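Local coordinates for staphylococcal nuclease domain-containing protein 1 (Drosophila melanogaster, PDB 2WAC), which cleaves DNA and RNA as an endonuclease of the RNA-silencing machinery and, through its Tudor domain, binds peptides carrying symmetrically dimethylated arginine, at residues A[171-185]-A[199-213]. Sequence-based numbering, arbitrary orientation.
Sequences DFGKQLVAEGLVLAE and YKAAQEAARVAHLAI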
loop_
_atom_site.group_PDB
_atom_site.type_symbol
_atom_site.label_atom_id
_atom_site.label_comp_id
_atom_site.label_asym_id
_atom_site.label_seq_id
_atom_site.Cartn_x
_atom_site.Cartn_y
_atom_site.Cartn_z
ATOM N N ASP A 171 13.435 11.365 -5.107
ATOM C CA ASP A 171 13.131 10.202 -4.279
ATOM C C ASP A 171 12.287 10.664 -3.087
ATOM O O ASP A 171 12.778 11.393 -2.221
ATOM C CB ASP A 171 14.456 9.569 -3.814
ATOM C CG ASP A 171 14.270 8.354 -2.907
ATOM O OD1 ASP A 171 13.179 8.161 -2.337
ATOM O OD2 ASP A 171 15.242 7.589 -2.751
ATOM N N PHE A 172 11.022 10.243 -3.051
ATOM C CA PHE A 172 10.071 10.697 -2.026
ATOM C C PHE A 172 10.434 10.286 -0.596
ATOM O O PHE A 172 10.315 11.095 0.326
ATOM C CB PHE A 172 8.640 10.251 -2.361
ATOM C CG PHE A 172 7.989 11.054 -3.459
ATOM C CD1 PHE A 172 7.668 12.397 -3.268
ATOM C CD2 PHE A 172 7.680 10.460 -4.678
ATOM C CE1 PHE A 172 7.059 13.136 -4.279
ATOM C CE2 PHE A 172 7.064 11.192 -5.695
ATOM C CZ PHE A 172 6.756 12.532 -5.494
ATOM N N GLY A 173 10.868 9.039 -0.416
ATOM C CA GLY A 173 11.308 8.546 0.893
ATOM C C GLY A 173 12.516 9.289 1.441
ATOM O O GLY A 173 12.572 9.605 2.632
ATOM N N LYS A 174 13.482 9.565 0.566
ATOM C CA LYS A 174 14.681 10.317 0.934
ATOM C C LYS A 174 14.341 11.761 1.301
ATOM O O LYS A 174 14.932 12.330 2.221
ATOM C CB LYS A 174 15.708 10.287 -0.202
ATOM C CG LYS A 174 17.064 10.873 0.163
ATOM C CD LYS A 174 18.012 10.872 -1.021
ATOM C CE LYS A 174 19.343 11.501 -0.650
ATOM N NZ LYS A 174 20.330 11.443 -1.771
ATOM N N GLN A 175 13.391 12.348 0.574
ATOM C CA GLN A 175 12.926 13.706 0.856
ATOM C C GLN A 175 12.325 13.809 2.261
ATOM O O GLN A 175 12.522 14.813 2.944
ATOM C CB GLN A 175 11.923 14.179 -0.201
ATOM C CG GLN A 175 11.669 15.687 -0.179
ATOM C CD GLN A 175 10.743 16.150 -1.286
ATOM O OE1 GLN A 175 9.579 15.756 -1.348
ATOM N NE2 GLN A 175 11.256 17.003 -2.163
ATOM N N LEU A 176 11.607 12.767 2.684
ATOM C CA LEU A 176 11.079 12.681 4.049
ATOM C C LEU A 176 12.209 12.713 5.083
ATOM O O LEU A 176 12.083 13.352 6.131
ATOM C CB LEU A 176 10.239 11.410 4.237
ATOM C CG LEU A 176 8.937 11.193 3.457
ATOM C CD1 LEU A 176 8.333 9.844 3.833
ATOM C CD2 LEU A 176 7.933 12.310 3.705
ATOM N N VAL A 177 13.305 12.021 4.773
ATOM C CA VAL A 177 14.514 12.032 5.598
ATOM C C VAL A 177 15.157 13.429 5.624
ATOM O O VAL A 177 15.439 13.961 6.701
ATOM C CB VAL A 177 15.539 10.955 5.128
ATOM C CG1 VAL A 177 16.780 10.956 6.005
ATOM C CG2 VAL A 177 14.904 9.569 5.131
ATOM N N ALA A 178 15.368 14.018 4.445
ATOM C CA ALA A 178 15.989 15.343 4.322
ATOM C C ALA A 178 15.180 16.455 4.999
ATOM O O ALA A 178 15.745 17.448 5.458
ATOM C CB ALA A 178 16.242 15.682 2.856
ATOM N N GLU A 179 13.861 16.274 5.057
ATOM C CA GLU A 179 12.965 17.214 5.737
ATOM C C GLU A 179 12.889 16.982 7.250
ATOM O O GLU A 179 12.226 17.738 7.966
ATOM C CB GLU A 179 11.562 17.154 5.129
ATOM C CG GLU A 179 11.449 17.823 3.764
ATOM C CD GLU A 179 10.168 17.465 3.030
ATOM O OE1 GLU A 179 9.478 16.503 3.436
ATOM O OE2 GLU A 179 9.854 18.147 2.032
ATOM N N GLY A 180 13.565 15.938 7.725
ATOM C CA GLY A 180 13.624 15.626 9.154
ATOM C C GLY A 180 12.328 15.086 9.727
ATOM O O GLY A 180 12.025 15.305 10.898
ATOM N N LEU A 181 11.571 14.366 8.903
ATOM C CA LEU A 181 10.273 13.826 9.309
ATOM C C LEU A 181 10.352 12.353 9.703
ATOM O O LEU A 181 9.534 11.868 10.489
ATOM C CB LEU A 181 9.234 14.025 8.199
ATOM C CG LEU A 181 8.961 15.465 7.749
ATOM C CD1 LEU A 181 8.149 15.474 6.463
ATOM C CD2 LEU A 181 8.259 16.279 8.843
ATOM N N VAL A 182 11.336 11.652 9.145
ATOM C CA VAL A 182 11.575 10.241 9.454
ATOM C C VAL A 182 13.060 9.969 9.686
ATOM O O VAL A 182 13.912 10.824 9.424
ATOM C CB VAL A 182 11.055 9.291 8.332
ATOM C CG1 VAL A 182 9.529 9.304 8.251
ATOM C CG2 VAL A 182 11.685 9.629 6.984
ATOM N N LEU A 183 13.359 8.769 10.177
ATOM C CA LEU A 183 14.734 8.326 10.369
ATOM C C LEU A 183 15.205 7.485 9.187
ATOM O O LEU A 183 14.404 6.822 8.522
ATOM C CB LEU A 183 14.871 7.538 11.679
ATOM C CG LEU A 183 14.490 8.243 12.989
ATOM C CD1 LEU A 183 14.401 7.245 14.135
ATOM C CD2 LEU A 183 15.471 9.363 13.330
ATOM N N ALA A 184 16.506 7.539 8.919
ATOM C CA ALA A 184 17.132 6.686 7.918
ATOM C C ALA A 184 17.482 5.351 8.559
ATOM O O ALA A 184 17.948 5.308 9.701
ATOM C CB ALA A 184 18.380 7.351 7.360
ATOM N N GLU A 185 17.252 4.264 7.829
ATOM C CA GLU A 185 17.546 2.926 8.332
ATOM C C GLU A 185 18.936 2.468 7.905
ATOM O O GLU A 185 19.310 2.578 6.735
ATOM C CB GLU A 185 16.485 1.926 7.865
ATOM C CG GLU A 185 16.682 0.499 8.379
ATOM C CD GLU A 185 15.705 -0.494 7.774
ATOM O OE1 GLU A 185 15.148 -0.216 6.692
ATOM O OE2 GLU A 185 15.496 -1.564 8.385
ATOM N N TYR A 199 20.968 8.102 2.294
ATOM C CA TYR A 199 19.906 8.379 3.271
ATOM C C TYR A 199 20.468 8.840 4.623
ATOM O O TYR A 199 19.879 9.698 5.283
ATOM C CB TYR A 199 19.004 7.148 3.456
ATOM C CG TYR A 199 17.910 6.970 2.410
ATOM C CD1 TYR A 199 16.602 6.677 2.794
ATOM C CD2 TYR A 199 18.183 7.087 1.043
ATOM C CE1 TYR A 199 15.593 6.504 1.850
ATOM C CE2 TYR A 199 17.179 6.919 0.089
ATOM C CZ TYR A 199 15.887 6.628 0.503
ATOM O OH TYR A 199 14.884 6.456 -0.421
ATOM N N LYS A 200 21.605 8.265 5.022
ATOM C CA LYS A 200 22.326 8.689 6.231
ATOM C C LYS A 200 22.778 10.145 6.161
ATOM O O LYS A 200 22.622 10.895 7.126
ATOM C CB LYS A 200 23.541 7.783 6.474
ATOM C CG LYS A 200 23.194 6.412 7.023
ATOM C CD LYS A 200 22.975 6.474 8.525
ATOM C CE LYS A 200 21.636 5.846 8.886
ATOM N NZ LYS A 200 21.171 6.323 10.221
ATOM N N ALA A 201 23.341 10.532 5.017
ATOM C CA ALA A 201 23.778 11.907 4.774
ATOM C C ALA A 201 22.611 12.897 4.790
ATOM O O ALA A 201 22.746 14.010 5.301
ATOM C CB ALA A 201 24.535 11.995 3.455
ATOM N N ALA A 202 21.475 12.486 4.226
ATOM C CA ALA A 202 20.252 13.288 4.252
ATOM C C ALA A 202 19.768 13.522 5.686
ATOM O O ALA A 202 19.397 14.643 6.042
ATOM C CB ALA A 202 19.162 12.631 3.415
ATOM N N GLN A 203 19.783 12.462 6.499
ATOM C CA GLN A 203 19.434 12.563 7.921
ATOM C C GLN A 203 20.350 13.548 8.642
ATOM O O GLN A 203 19.891 14.369 9.442
ATOM C CB GLN A 203 19.489 11.191 8.607
ATOM C CG GLN A 203 19.248 11.252 10.112
ATOM C CD GLN A 203 19.294 9.896 10.783
ATOM O OE1 GLN A 203 18.327 9.137 10.742
ATOM N NE2 GLN A 203 20.416 9.592 11.422
ATOM N N GLU A 204 21.644 13.456 8.340
ATOM C CA GLU A 204 22.659 14.339 8.906
ATOM C C GLU A 204 22.451 15.805 8.543
ATOM O O GLU A 204 22.657 16.686 9.379
ATOM C CB GLU A 204 24.058 13.890 8.477
ATOM C CG GLU A 204 24.802 13.095 9.536
ATOM C CD GLU A 204 25.075 13.907 10.791
ATOM O OE1 GLU A 204 25.584 15.044 10.678
ATOM O OE2 GLU A 204 24.783 13.404 11.895
ATOM N N ALA A 205 22.055 16.054 7.297
ATOM C CA ALA A 205 21.773 17.405 6.819
ATOM C C ALA A 205 20.583 18.012 7.560
ATOM O O ALA A 205 20.621 19.180 7.956
ATOM C CB ALA A 205 21.520 17.395 5.319
ATOM N N ALA A 206 19.538 17.206 7.745
ATOM C CA ALA A 206 18.347 17.608 8.496
ATOM C C ALA A 206 18.680 17.885 9.959
ATOM O O ALA A 206 18.106 18.792 10.570
ATOM C CB ALA A 206 17.265 16.541 8.391
ATOM N N ARG A 207 19.610 17.101 10.509
ATOM C CA ARG A 207 20.095 17.296 11.875
ATOM C C ARG A 207 20.830 18.632 12.017
ATOM O O ARG A 207 20.531 19.412 12.924
ATOM C CB ARG A 207 21.002 16.138 12.310
ATOM C CG ARG A 207 21.361 16.163 13.798
ATOM C CD ARG A 207 22.574 15.293 14.138
ATOM N NE ARG A 207 23.821 15.765 13.525
ATOM C CZ ARG A 207 24.533 16.815 13.937
ATOM N NH1 ARG A 207 24.136 17.547 14.973
ATOM N NH2 ARG A 207 25.650 17.141 13.301
ATOM N N VAL A 208 21.778 18.889 11.118
ATOM C CA VAL A 208 22.546 20.138 11.133
ATOM C C VAL A 208 21.624 21.353 10.955
ATOM O O VAL A 208 21.817 22.386 11.601
ATOM C CB VAL A 208 23.688 20.127 10.073
ATOM C CG1 VAL A 208 24.385 21.483 9.987
ATOM C CG2 VAL A 208 24.706 19.038 10.399
ATOM N N ALA A 209 20.610 21.207 10.103
ATOM C CA ALA A 209 19.645 22.276 9.836
ATOM C C ALA A 209 18.561 22.418 10.912
ATOM O O ALA A 209 17.733 23.331 10.841
ATOM C CB ALA A 209 19.009 22.083 8.460
ATOM N N HIS A 210 18.577 21.521 11.900
ATOM C CA HIS A 210 17.595 21.499 12.996
ATOM C C HIS A 210 16.148 21.432 12.505
ATOM O O HIS A 210 15.278 22.165 12.987
ATOM C CB HIS A 210 17.809 22.679 13.960
ATOM C CG HIS A 210 18.979 22.503 14.876
ATOM N ND1 HIS A 210 18.838 22.235 16.221
ATOM C CD2 HIS A 210 20.311 22.537 14.637
ATOM C CE1 HIS A 210 20.033 22.124 16.772
ATOM N NE2 HIS A 210 20.944 22.302 15.833
ATOM N N LEU A 211 15.901 20.542 11.544
ATOM C CA LEU A 211 14.572 20.399 10.949
ATOM C C LEU A 211 13.675 19.412 11.682
ATOM O O LEU A 211 14.097 18.309 12.030
ATOM C CB LEU A 211 14.664 20.023 9.465
ATOM C CG LEU A 211 15.273 21.065 8.519
ATOM C CD1 LEU A 211 15.081 20.635 7.070
ATOM C CD2 LEU A 211 14.648 22.445 8.747
ATOM N N ALA A 212 12.434 19.841 11.903
ATOM C CA ALA A 212 11.357 19.012 12.458
ATOM C C ALA A 212 11.733 18.235 13.723
ATOM O O ALA A 212 11.838 18.829 14.798
ATOM C CB ALA A 212 10.771 18.090 11.378
ATOM N N ILE A 213 11.939 16.922 13.594
ATOM C CA ILE A 213 12.271 16.072 14.750
ATOM C C ILE A 213 13.641 16.408 15.347
ATOM O O ILE A 213 13.921 16.063 16.497
ATOM C CB ILE A 213 12.169 14.541 14.438
ATOM C CG1 ILE A 213 13.333 14.068 13.550
ATOM C CG2 ILE A 213 10.794 14.193 13.846
ATOM C CD1 ILE A 213 13.389 12.558 13.313
#
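Tyr199 reaches from its helix to Asp171, tying together the last two helices of the staphylococcal-nuclease-like (OB-fold) domain, into whose chain the Tudor domain is inserted. Helices 172-178 and 199-208 run side by side at 31°, their axes 8.2 Å apart. The Tyr199 ring lies against the first turn of helix 172-178: Lys174 CB sits over one face, 4.0 Å from the centroid, a CH-pi contact, while the carboxylate meets the ring at its edge. Tyr199 OH donates to Asp171 OD2 over 2.6 Å, on the syn side, with carboxylate and ring planes 60° apart. Asp171 is also the N-cap; its CG stands opposite its own backbone N (chi1 179°), which lets OD1 accept from Lys174 N while OD2 takes the phenol. A phenylalanine in place of Tyr199 would probably keep the CH-pi contact but leave Asp171 OD2 without its hydroxyl partner and the capping carboxylate less firmly held.

Further along, small side chains let the helices close up. Val177 CG1 presses against the helix backbone, 3.4 Å from Tyr199 O, with Ala202 CB and Gln203 CB beside it, and Ala206 CB rests 3.4 Å from Ala178 O. Gly180, at positive phi, ends the first helix in a Schellman motif; a CB there would run into Leu211 O. Gly180 O accepts from Ile213 N at 3.1 Å, and Ile213 CD1 continues to Leu183 CD2.

Strand 183-184, which pairs with strand 121-122, is gripped from the second helix. Lys200 NZ makes a weak bond to Ala184 O. Gln203 instead stretches out fully, and its OE1 accepts Ala184 N at 3.0 Å, nearly straight at the hydrogen, the donor tilted from the amide carbonyl plane.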